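Local coordinates for Crh-like protein 5 (PDB 6IBU), which cuts chitin and transfers the freed chains to beta-1,6-glucan or other chitin, cross-linking polysaccharides in the fungal cell wall and septa, at residues S88-S93 and R180-S185; D97-E102 and Y142-T147; V111-F116 and V151-D156. All blocks are in the same frame, centred on the assembly; numbering follows the deposited sequence.

All three contacts lie in the GH16 catalytic domain, a beta-sandwich of the concanavalin clan. Interaction 1 joins neighbouring strands 85-93 and 179-187 within the seven-stranded sheet that carries the probable catalytic glutamates and most of the chitin-binding residues. Interaction 2 sets strand 98-105 of that sheet against 140-146 of the other one, and interaction 3 sets 110-116 against 150-155. Their centres lie about 9 Å (1 and 2), 12 Å (1 and 3) and 5 Å (2 and 3) apart. In sequence, interactions 2 and 3 both come between the two strands of interaction 1, and their own segments alternate. The inner face of the active-site sheet thus packs on the second sheet.

Interaction 1 of 3, residues S88-S93 and R180-S185; sequences SIVLES and RLRLGS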
loop_
_atom_site.group_PDB
_atom_site.type_symbol
_atom_site.label_atom_id
_atom_site.label_comp_id
_atom_site.label_asym_id
_atom_site.label_seq_id
_atom_site.Cartn_x
_atom_site.Cartn_y
_atom_site.Cartn_z
ATOM N N SER A 88 4.181 -4.462 -3.678
ATOM C CA SER A 88 2.952 -3.697 -3.317
ATOM C C SER A 88 3.219 -2.651 -2.228
ATOM O O SER A 88 3.729 -3.019 -1.146
ATOM C CB SER A 88 1.887 -4.636 -2.829
ATOM O OG SER A 88 1.567 -5.594 -3.828
ATOM N N ILE A 89 2.811 -1.405 -2.454
ATOM C CA ILE A 89 2.661 -0.363 -1.393
ATOM C C ILE A 89 1.167 -0.075 -1.235
ATOM O O ILE A 89 0.566 0.374 -2.189
ATOM C CB ILE A 89 3.462 0.899 -1.752
ATOM C CG1 ILE A 89 4.946 0.600 -1.957
ATOM C CG2 ILE A 89 3.249 1.990 -0.722
ATOM C CD1 ILE A 89 5.647 1.639 -2.779
ATOM N N VAL A 90 0.570 -0.383 -0.092
ATOM C CA VAL A 90 -0.903 -0.269 0.077
ATOM C C VAL A 90 -1.247 0.643 1.253
ATOM O O VAL A 90 -0.848 0.323 2.361
ATOM C CB VAL A 90 -1.532 -1.648 0.292
ATOM C CG1 VAL A 90 -3.026 -1.518 0.576
ATOM C CG2 VAL A 90 -1.273 -2.548 -0.894
ATOM N N LEU A 91 -2.093 1.638 1.032
ATOM C CA LEU A 91 -2.841 2.288 2.128
ATOM C C LEU A 91 -4.204 1.626 2.169
ATOM O O LEU A 91 -4.830 1.524 1.109
ATOM C CB LEU A 91 -2.948 3.783 1.869
ATOM C CG LEU A 91 -1.623 4.515 1.884
ATOM C CD1 LEU A 91 -1.830 5.998 1.617
ATOM C CD2 LEU A 91 -0.920 4.286 3.206
ATOM N N GLU A 92 -4.616 1.135 3.335
ATOM C CA GLU A 92 -5.879 0.377 3.437
ATOM C C GLU A 92 -6.582 0.724 4.742
ATOM O O GLU A 92 -5.925 0.707 5.799
ATOM C CB GLU A 92 -5.631 -1.126 3.338
ATOM C CG GLU A 92 -6.913 -1.934 3.345
ATOM C CD GLU A 92 -6.721 -3.409 3.035
ATOM O OE1 GLU A 92 -5.990 -4.073 3.812
ATOM O OE2 GLU A 92 -7.264 -3.883 1.993
ATOM N N SER A 93 -7.892 0.929 4.655
ATOM C CA SER A 93 -8.769 1.157 5.816
ATOM C C SER A 93 -9.482 -0.145 6.181
ATOM O O SER A 93 -9.522 -1.085 5.366
ATOM C CB SER A 93 -9.747 2.252 5.530
ATOM O OG SER A 93 -10.943 1.731 4.973
ATOM N N ARG A 180 -3.966 2.273 7.179
ATOM C CA ARG A 180 -2.619 1.861 7.600
ATOM C C ARG A 180 -1.800 1.590 6.341
ATOM O O ARG A 180 -2.362 1.510 5.249
ATOM C CB ARG A 180 -2.727 0.716 8.599
ATOM C CG ARG A 180 -3.167 -0.611 8.021
ATOM C CD ARG A 180 -2.459 -1.693 8.787
ATOM N NE ARG A 180 -3.385 -2.361 9.678
ATOM C CZ ARG A 180 -3.133 -2.762 10.922
ATOM N NH1 ARG A 180 -1.946 -2.589 11.485
ATOM N NH2 ARG A 180 -4.098 -3.349 11.603
ATOM N N LEU A 181 -0.484 1.584 6.486
ATOM C CA LEU A 181 0.433 1.334 5.359
ATOM C C LEU A 181 0.854 -0.134 5.412
ATOM O O LEU A 181 1.295 -0.587 6.464
ATOM C CB LEU A 181 1.596 2.317 5.502
ATOM C CG LEU A 181 2.727 2.190 4.493
ATOM C CD1 LEU A 181 2.239 2.402 3.064
ATOM C CD2 LEU A 181 3.822 3.184 4.856
ATOM N N ARG A 182 0.675 -0.861 4.312
ATOM C CA ARG A 182 1.111 -2.273 4.171
ATOM C C ARG A 182 2.215 -2.297 3.112
ATOM O O ARG A 182 2.044 -1.686 2.043
ATOM C CB ARG A 182 -0.067 -3.180 3.804
ATOM C CG ARG A 182 -1.374 -2.755 4.474
ATOM C CD ARG A 182 -2.483 -3.795 4.607
ATOM N NE ARG A 182 -1.947 -5.119 4.902
ATOM C CZ ARG A 182 -2.537 -6.266 4.593
ATOM N NH1 ARG A 182 -3.708 -6.270 3.976
ATOM N NH2 ARG A 182 -1.943 -7.407 4.894
ATOM N N LEU A 183 3.344 -2.919 3.399
ATOM C CA LEU A 183 4.398 -3.118 2.380
ATOM C C LEU A 183 4.572 -4.615 2.204
ATOM O O LEU A 183 4.630 -5.323 3.216
ATOM C CB LEU A 183 5.693 -2.474 2.853
ATOM C CG LEU A 183 5.623 -0.971 3.053
ATOM C CD1 LEU A 183 6.851 -0.480 3.791
ATOM C CD2 LEU A 183 5.478 -0.280 1.708
ATOM N N GLY A 184 4.731 -5.065 0.968
ATOM C CA GLY A 184 4.961 -6.499 0.749
ATOM C C GLY A 184 5.229 -6.858 -0.687
ATOM O O GLY A 184 4.915 -6.083 -1.599
ATOM N N SER A 185 5.768 -8.052 -0.854
ATOM C CA SER A 185 5.968 -8.708 -2.161
ATOM C C SER A 185 5.270 -10.051 -2.083
ATOM O O SER A 185 5.112 -10.557 -0.985
ATOM C CB SER A 185 7.426 -8.835 -2.492
ATOM O OG SER A 185 8.070 -9.676 -1.535
#
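Strands 88-93 and 180-185 run antiparallel, their axes 4.7 Å apart at 154°, as neighbours in the active-site sheet of the GH16 beta-sandwich. Ser88 with Gly184, Val90 with Arg182 and Glu92 with Arg180 are hydrogen-bonded pairs, each closed by two backbone bonds; Ile89-Leu183 and Leu91-Leu181 are the non-hydrogen-bonded pairs between them. The four apolar side chains point into the sandwich. Ile89 lies side by side with Leu181 and Leu183: its CG1 is 3.8 Å from CD2 of Leu183, and its CG2 3.9 Å from CD1 of Leu181. Leu91 lies at an angle to Leu181, its CD2 3.7 Å from the same CD1. Side chains on the other face are polar, apart from Val90, whose CB sits 4.1 Å from CB of Arg182. Ser88 OG is hydrogen-bonded to the chitin-binding residues Glu102 and Trp186. Arg182, itself chitin-binding, has two acidic partners: Asp63 in a salt bridge with NE, and Glu92 at NH1. The extended Glu92 chain (CG anti to the backbone N, chi1 -176°) carries OE1 up beside the bent end of Arg182. NH1 of Arg182 meets the syn side of Glu92 OE1 at 3.2 Å in a bent bond, somewhat out of the carboxylate plane, with carboxylate and guanidinium planes 31° apart.

Interaction 2 of 3, residues D97-E102 and Y142-T147; sequences DEVDWE and YTIDWT
Trp101 reaches from strand 98-102 to strand 142-146 and lays its indole against Tyr142. The strands belong to opposite sheets of the GH16 sandwich and run nearly antiparallel, with axes 8.8 Å apart, so side chains and one water bridge the gap. Packing is dense at the indole. CB of Tyr142 stands over the five-membered ring, 3.7 Å from its centroid in a CH-pi contact, and the phenol turns its CD1 edge toward the six-membered ring, giving a T-shaped pair with planes at 67°. At the indole rim, CZ2 abuts Thr143 O at 3.4 Å, near the ring plane. Ile144 and Trp101 interdigitate, CG1 of Ile144 3.4 Å from NE1 of Trp101, and Ile144 CD1 is wedged against Val99 CG1 at 3.5 Å, a tight carbon pair. The packing is looser in the gap beside NE1 and Ile144, where one water accepts from Trp101 NE1 (3.0 Å) and donates to Tyr142 O (2.8 Å), giving the indole N-H an acceptor and linking it to the facing backbone. The opposite face of strand 98-102 turns from the contact and bears Glu98 and Glu102, the probable nucleophile and proton donor, with Asp100 between them. Around the contact, strands 85-93 and 110-116 flank 98-105 in its sheet, while strand 150-155 lies beside 140-146 and contributes Trp153, whose ring forms an edge-to-face pair with Trp101.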
loop_
_atom_site.group_PDB
_atom_site.type_symbol
_atom_site.label_atom_id
_atom_site.label_comp_id
_atom_site.label_asym_id
_atom_site.label_seq_id
_atom_site.Cartn_x
_atom_site.Cartn_y
_atom_site.Cartn_z
ATOM N N ASP A 97 -11.498 0.989 2.056
ATOM C CA ASP A 97 -10.949 2.106 1.260
ATOM C C ASP A 97 -9.480 1.759 1.028
ATOM O O ASP A 97 -8.863 1.116 1.882
ATOM C CB ASP A 97 -11.060 3.453 1.956
ATOM C CG ASP A 97 -12.455 4.070 1.915
ATOM O OD1 ASP A 97 -13.267 3.660 1.061
ATOM O OD2 ASP A 97 -12.719 4.958 2.765
ATOM N N GLU A 98 -8.933 2.135 -0.112
ATOM C CA GLU A 98 -7.601 1.639 -0.442
ATOM C C GLU A 98 -6.969 2.469 -1.540
ATOM O O GLU A 98 -7.649 2.808 -2.475
ATOM C CB GLU A 98 -7.729 0.198 -0.891
ATOM C CG GLU A 98 -6.494 -0.596 -0.597
ATOM C CD GLU A 98 -5.824 -1.122 -1.848
ATOM O OE1 GLU A 98 -5.578 -2.353 -1.906
ATOM O OE2 GLU A 98 -5.570 -0.318 -2.783
ATOM N N VAL A 99 -5.679 2.727 -1.398
ATOM C CA VAL A 99 -4.820 3.389 -2.407
ATOM C C VAL A 99 -3.544 2.558 -2.469
ATOM O O VAL A 99 -3.004 2.224 -1.397
ATOM C CB VAL A 99 -4.528 4.845 -2.013
ATOM C CG1 VAL A 99 -3.562 5.486 -2.980
ATOM C CG2 VAL A 99 -5.811 5.650 -1.904
ATOM N N ASP A 100 -3.060 2.248 -3.663
ATOM C CA ASP A 100 -1.863 1.397 -3.748
ATOM C C ASP A 100 -1.022 1.705 -4.982
ATOM O O ASP A 100 -1.503 2.371 -5.944
ATOM C CB ASP A 100 -2.216 -0.083 -3.638
ATOM C CG ASP A 100 -2.938 -0.644 -4.832
ATOM O OD1 ASP A 100 -2.296 -0.797 -5.876
ATOM O OD2 ASP A 100 -4.147 -0.982 -4.696
ATOM N N TRP A 101 0.225 1.253 -4.869
ATOM C CA TRP A 101 1.209 1.078 -5.958
ATOM C C TRP A 101 1.409 -0.423 -6.151
ATOM O O TRP A 101 1.449 -1.131 -5.146
ATOM C CB TRP A 101 2.533 1.751 -5.586
ATOM C CG TRP A 101 2.536 3.218 -5.287
ATOM C CD1 TRP A 101 2.510 3.814 -4.065
ATOM C CD2 TRP A 101 2.736 4.281 -6.233
ATOM N NE1 TRP A 101 2.619 5.171 -4.180
ATOM C CE2 TRP A 101 2.776 5.491 -5.505
ATOM C CE3 TRP A 101 2.847 4.334 -7.622
ATOM C CZ2 TRP A 101 2.940 6.731 -6.130
ATOM C CZ3 TRP A 101 3.010 5.552 -8.240
ATOM C CH2 TRP A 101 3.069 6.731 -7.500
ATOM N N GLU A 102 1.481 -0.904 -7.388
ATOM C CA GLU A 102 1.886 -2.305 -7.674
ATOM C C GLU A 102 3.003 -2.272 -8.713
ATOM O O GLU A 102 2.785 -1.715 -9.769
ATOM C CB GLU A 102 0.718 -3.134 -8.201
ATOM C CG GLU A 102 -0.522 -3.096 -7.324
ATOM C CD GLU A 102 -0.346 -3.778 -5.976
ATOM O OE1 GLU A 102 0.308 -4.826 -5.912
ATOM O OE2 GLU A 102 -0.840 -3.240 -4.982
ATOM N N TYR A 142 8.017 6.648 -3.888
ATOM C CA TYR A 142 6.581 6.519 -4.211
ATOM C C TYR A 142 5.798 7.294 -3.152
ATOM O O TYR A 142 5.856 6.957 -1.968
ATOM C CB TYR A 142 6.210 5.053 -4.286
ATOM C CG TYR A 142 6.928 4.291 -5.366
ATOM C CD1 TYR A 142 6.389 4.170 -6.638
ATOM C CD2 TYR A 142 8.144 3.672 -5.105
ATOM C CE1 TYR A 142 7.049 3.458 -7.627
ATOM C CE2 TYR A 142 8.795 2.931 -6.074
ATOM C CZ TYR A 142 8.249 2.816 -7.336
ATOM O OH TYR A 142 8.910 2.101 -8.298
ATOM N N THR A 143 5.098 8.327 -3.586
ATOM C CA THR A 143 4.421 9.280 -2.683
ATOM C C THR A 143 2.922 9.295 -2.979
ATOM O O THR A 143 2.549 9.451 -4.132
ATOM C CB THR A 143 5.010 10.681 -2.850
ATOM O OG1 THR A 143 6.426 10.552 -2.743
ATOM C CG2 THR A 143 4.454 11.659 -1.839
ATOM N N ILE A 144 2.112 9.164 -1.940
ATOM C CA ILE A 144 0.635 9.313 -2.010
ATOM C C ILE A 144 0.254 10.492 -1.133
ATOM O O ILE A 144 0.493 10.396 0.033
ATOM C CB ILE A 144 -0.068 8.030 -1.558
ATOM C CG1 ILE A 144 0.255 6.855 -2.480
ATOM C CG2 ILE A 144 -1.569 8.272 -1.450
ATOM C CD1 ILE A 144 -0.220 5.522 -1.974
ATOM N N ASP A 145 -0.247 11.566 -1.723
ATOM C CA ASP A 145 -0.823 12.727 -1.007
ATOM C C ASP A 145 -2.328 12.502 -0.926
ATOM O O ASP A 145 -2.955 12.255 -1.940
ATOM C CB ASP A 145 -0.440 14.049 -1.665
ATOM C CG ASP A 145 0.958 14.500 -1.233
ATOM O OD1 ASP A 145 1.097 15.073 -0.091
ATOM O OD2 ASP A 145 1.924 14.239 -2.015
ATOM N N TRP A 146 -2.879 12.556 0.266
ATOM C CA TRP A 146 -4.266 12.117 0.492
ATOM C C TRP A 146 -5.006 13.186 1.283
ATOM O O TRP A 146 -4.711 13.385 2.460
ATOM C CB TRP A 146 -4.214 10.764 1.170
ATOM C CG TRP A 146 -5.506 10.255 1.683
ATOM C CD1 TRP A 146 -6.732 10.334 1.091
ATOM C CD2 TRP A 146 -5.656 9.470 2.869
ATOM N NE1 TRP A 146 -7.645 9.671 1.862
ATOM C CE2 TRP A 146 -7.016 9.130 2.951
ATOM C CE3 TRP A 146 -4.775 9.046 3.864
ATOM C CZ2 TRP A 146 -7.521 8.401 4.015
ATOM C CZ3 TRP A 146 -5.264 8.307 4.906
ATOM C CH2 TRP A 146 -6.622 7.996 4.975
ATOM N N THR A 147 -5.923 13.875 0.621
ATOM C CA THR A 147 -6.759 14.925 1.242
ATOM C C THR A 147 -8.207 14.582 0.959
ATOM O O THR A 147 -8.443 13.679 0.159
ATOM C CB THR A 147 -6.367 16.312 0.718
ATOM O OG1 THR A 147 -6.764 16.508 -0.635
ATOM C CG2 THR A 147 -4.877 16.540 0.793
HETATM O O HOH W 1 3.362 5.848 -1.390
#

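Interaction 3 of 3, residues V111-F116 and V151-D156; sequences VQTNYF and VTWSID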
loop_
_atom_site.group_PDB
_atom_site.type_symbol
_atom_site.label_atom_id
_atom_site.label_comp_id
_atom_site.label_asym_id
_atom_site.label_seq_id
_atom_site.Cartn_x
_atom_site.Cartn_y
_atom_site.Cartn_z
ATOM N N VAL A 111 4.809 1.278 -13.271
ATOM C CA VAL A 111 4.173 0.885 -11.986
ATOM C C VAL A 111 2.674 1.084 -12.181
ATOM O O VAL A 111 2.278 1.969 -12.937
ATOM C CB VAL A 111 4.706 1.696 -10.791
ATOM C CG1 VAL A 111 6.168 1.398 -10.535
ATOM C CG2 VAL A 111 4.504 3.189 -10.986
ATOM N N GLN A 112 1.867 0.270 -11.526
ATOM C CA GLN A 112 0.401 0.450 -11.603
ATOM C C GLN A 112 -0.045 1.276 -10.397
ATOM O O GLN A 112 0.484 1.084 -9.313
ATOM C CB GLN A 112 -0.321 -0.888 -11.708
ATOM C CG GLN A 112 -1.751 -0.683 -12.175
ATOM C CD GLN A 112 -2.607 -1.911 -12.064
ATOM O OE1 GLN A 112 -3.410 -2.185 -12.950
ATOM N NE2 GLN A 112 -2.448 -2.654 -10.984
ATOM N N THR A 113 -0.952 2.211 -10.617
ATOM C CA THR A 113 -1.621 2.949 -9.524
ATOM C C THR A 113 -3.020 2.383 -9.385
ATOM O O THR A 113 -3.591 1.932 -10.355
ATOM C CB THR A 113 -1.638 4.465 -9.737
ATOM O OG1 THR A 113 -2.321 4.781 -10.951
ATOM C CG2 THR A 113 -0.256 5.090 -9.712
ATOM N N ASN A 114 -3.558 2.405 -8.197
ATOM C CA ASN A 114 -4.897 1.827 -7.990
ATOM C C ASN A 114 -5.570 2.398 -6.754
ATOM O O ASN A 114 -4.887 2.883 -5.852
ATOM C CB ASN A 114 -4.797 0.326 -7.823
ATOM C CG ASN A 114 -5.720 -0.364 -8.787
ATOM O OD1 ASN A 114 -6.935 -0.219 -8.713
ATOM N ND2 ASN A 114 -5.122 -1.068 -9.729
ATOM N N TYR A 115 -6.881 2.294 -6.715
ATOM C CA TYR A 115 -7.654 2.638 -5.507
ATOM C C TYR A 115 -8.940 1.826 -5.543
ATOM O O TYR A 115 -9.353 1.397 -6.629
ATOM C CB TYR A 115 -7.889 4.143 -5.434
ATOM C CG TYR A 115 -9.064 4.614 -6.246
ATOM C CD1 TYR A 115 -8.943 4.879 -7.598
ATOM C CD2 TYR A 115 -10.305 4.743 -5.657
ATOM C CE1 TYR A 115 -10.032 5.291 -8.340
ATOM C CE2 TYR A 115 -11.406 5.170 -6.378
ATOM C CZ TYR A 115 -11.260 5.450 -7.719
ATOM O OH TYR A 115 -12.336 5.848 -8.433
ATOM N N PHE A 116 -9.490 1.596 -4.356
ATOM C CA PHE A 116 -10.836 1.034 -4.101
ATOM C C PHE A 116 -11.510 1.962 -3.097
ATOM O O PHE A 116 -10.828 2.493 -2.207
ATOM C CB PHE A 116 -10.742 -0.395 -3.558
ATOM C CG PHE A 116 -10.064 -1.328 -4.524
ATOM C CD1 PHE A 116 -10.780 -1.889 -5.567
ATOM C CD2 PHE A 116 -8.700 -1.578 -4.452
ATOM C CE1 PHE A 116 -10.173 -2.770 -6.450
ATOM C CE2 PHE A 116 -8.080 -2.400 -5.381
ATOM C CZ PHE A 116 -8.817 -3.002 -6.374
ATOM N N VAL A 151 -6.688 12.355 -4.022
ATOM C CA VAL A 151 -5.504 11.480 -3.862
ATOM C C VAL A 151 -4.543 11.781 -5.010
ATOM O O VAL A 151 -4.952 11.737 -6.167
ATOM C CB VAL A 151 -5.921 10.005 -3.855
ATOM C CG1 VAL A 151 -4.707 9.091 -3.964
ATOM C CG2 VAL A 151 -6.745 9.698 -2.619
ATOM N N THR A 152 -3.288 12.057 -4.695
ATOM C CA THR A 152 -2.258 12.338 -5.709
ATOM C C THR A 152 -1.171 11.292 -5.569
ATOM O O THR A 152 -0.707 11.092 -4.455
ATOM C CB THR A 152 -1.729 13.765 -5.584
ATOM O OG1 THR A 152 -2.859 14.633 -5.642
ATOM C CG2 THR A 152 -0.738 14.088 -6.678
ATOM N N TRP A 153 -0.822 10.634 -6.660
ATOM C CA TRP A 153 0.340 9.716 -6.725
ATOM C C TRP A 153 1.502 10.504 -7.311
ATOM O O TRP A 153 1.300 11.153 -8.322
ATOM C CB TRP A 153 0.054 8.504 -7.620
ATOM C CG TRP A 153 -0.895 7.469 -7.100
ATOM C CD1 TRP A 153 -0.573 6.239 -6.610
ATOM C CD2 TRP A 153 -2.331 7.527 -7.118
ATOM N NE1 TRP A 153 -1.714 5.540 -6.308
ATOM C CE2 TRP A 153 -2.803 6.304 -6.605
ATOM C CE3 TRP A 153 -3.260 8.503 -7.479
ATOM C CZ2 TRP A 153 -4.160 6.029 -6.463
ATOM C CZ3 TRP A 153 -4.603 8.223 -7.363
ATOM C CH2 TRP A 153 -5.044 6.999 -6.855
ATOM N N SER A 154 2.674 10.404 -6.717
ATOM C CA SER A 154 3.918 11.029 -7.229
ATOM C C SER A 154 5.062 10.021 -7.224
ATOM O O SER A 154 5.127 9.190 -6.304
ATOM C CB SER A 154 4.285 12.210 -6.409
ATOM O OG SER A 154 3.465 13.291 -6.794
ATOM N N ILE A 155 5.945 10.137 -8.212
ATOM C CA ILE A 155 7.200 9.332 -8.281
ATOM C C ILE A 155 8.354 10.314 -8.410
ATOM O O ILE A 155 8.349 11.094 -9.385
ATOM C CB ILE A 155 7.160 8.335 -9.451
ATOM C CG1 ILE A 155 5.927 7.432 -9.355
ATOM C CG2 ILE A 155 8.473 7.574 -9.495
ATOM C CD1 ILE A 155 5.837 6.380 -10.432
ATOM N N ASP A 156 9.278 10.295 -7.449
ATOM C CA ASP A 156 10.479 11.166 -7.472
ATOM C C ASP A 156 10.040 12.620 -7.615
ATOM O O ASP A 156 10.681 13.362 -8.351
ATOM C CB ASP A 156 11.419 10.717 -8.590
ATOM C CG ASP A 156 11.836 9.259 -8.460
ATOM O OD1 ASP A 156 11.763 8.716 -7.324
ATOM O OD2 ASP A 156 12.223 8.673 -9.510
#
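Trp153 of strand 151-155 crosses to strand 111-116, passing beneath Thr113 and ending beside Asn114 and Tyr115. Its CB starts 4.0 Å from CG2 of Thr113, and its CG is 3.6 Å from the same methyl. With CG beside the backbone N (chi1 -72°), the indole then slips under that threonine: CD1 comes within 3.3 Å of Thr113 CG2, which lies over the five-membered ring in a CH-pi contact, and NE1 lies 3.6 Å from Thr113 CB. NE1 gives its hydrogen to Asp100 O, a backbone carbonyl of the strand bearing the probable catalytic glutamates. This is the interior of the GH16 beta-sandwich, where strand 110-116 of the active-site sheet faces strand 150-155 of the other; the two run nearly antiparallel with axes 9.3 Å apart. Farther out, CZ2 meets Asn114 O at 3.3 Å, edge on and in the ring plane, and CH2 touches CB of Tyr115 at 4.3 Å. CG1 of Val151 lies over the rim of the face opposite Thr113. Thr113 turns OG1 to Thr128 O and Arg161, and Arg161 also forms a cation-pi contact with Trp153. At the other end of the contact, Val111 and Ile155 meet end on, CG2 of the valine 3.5 Å from CD1 of the isoleucine.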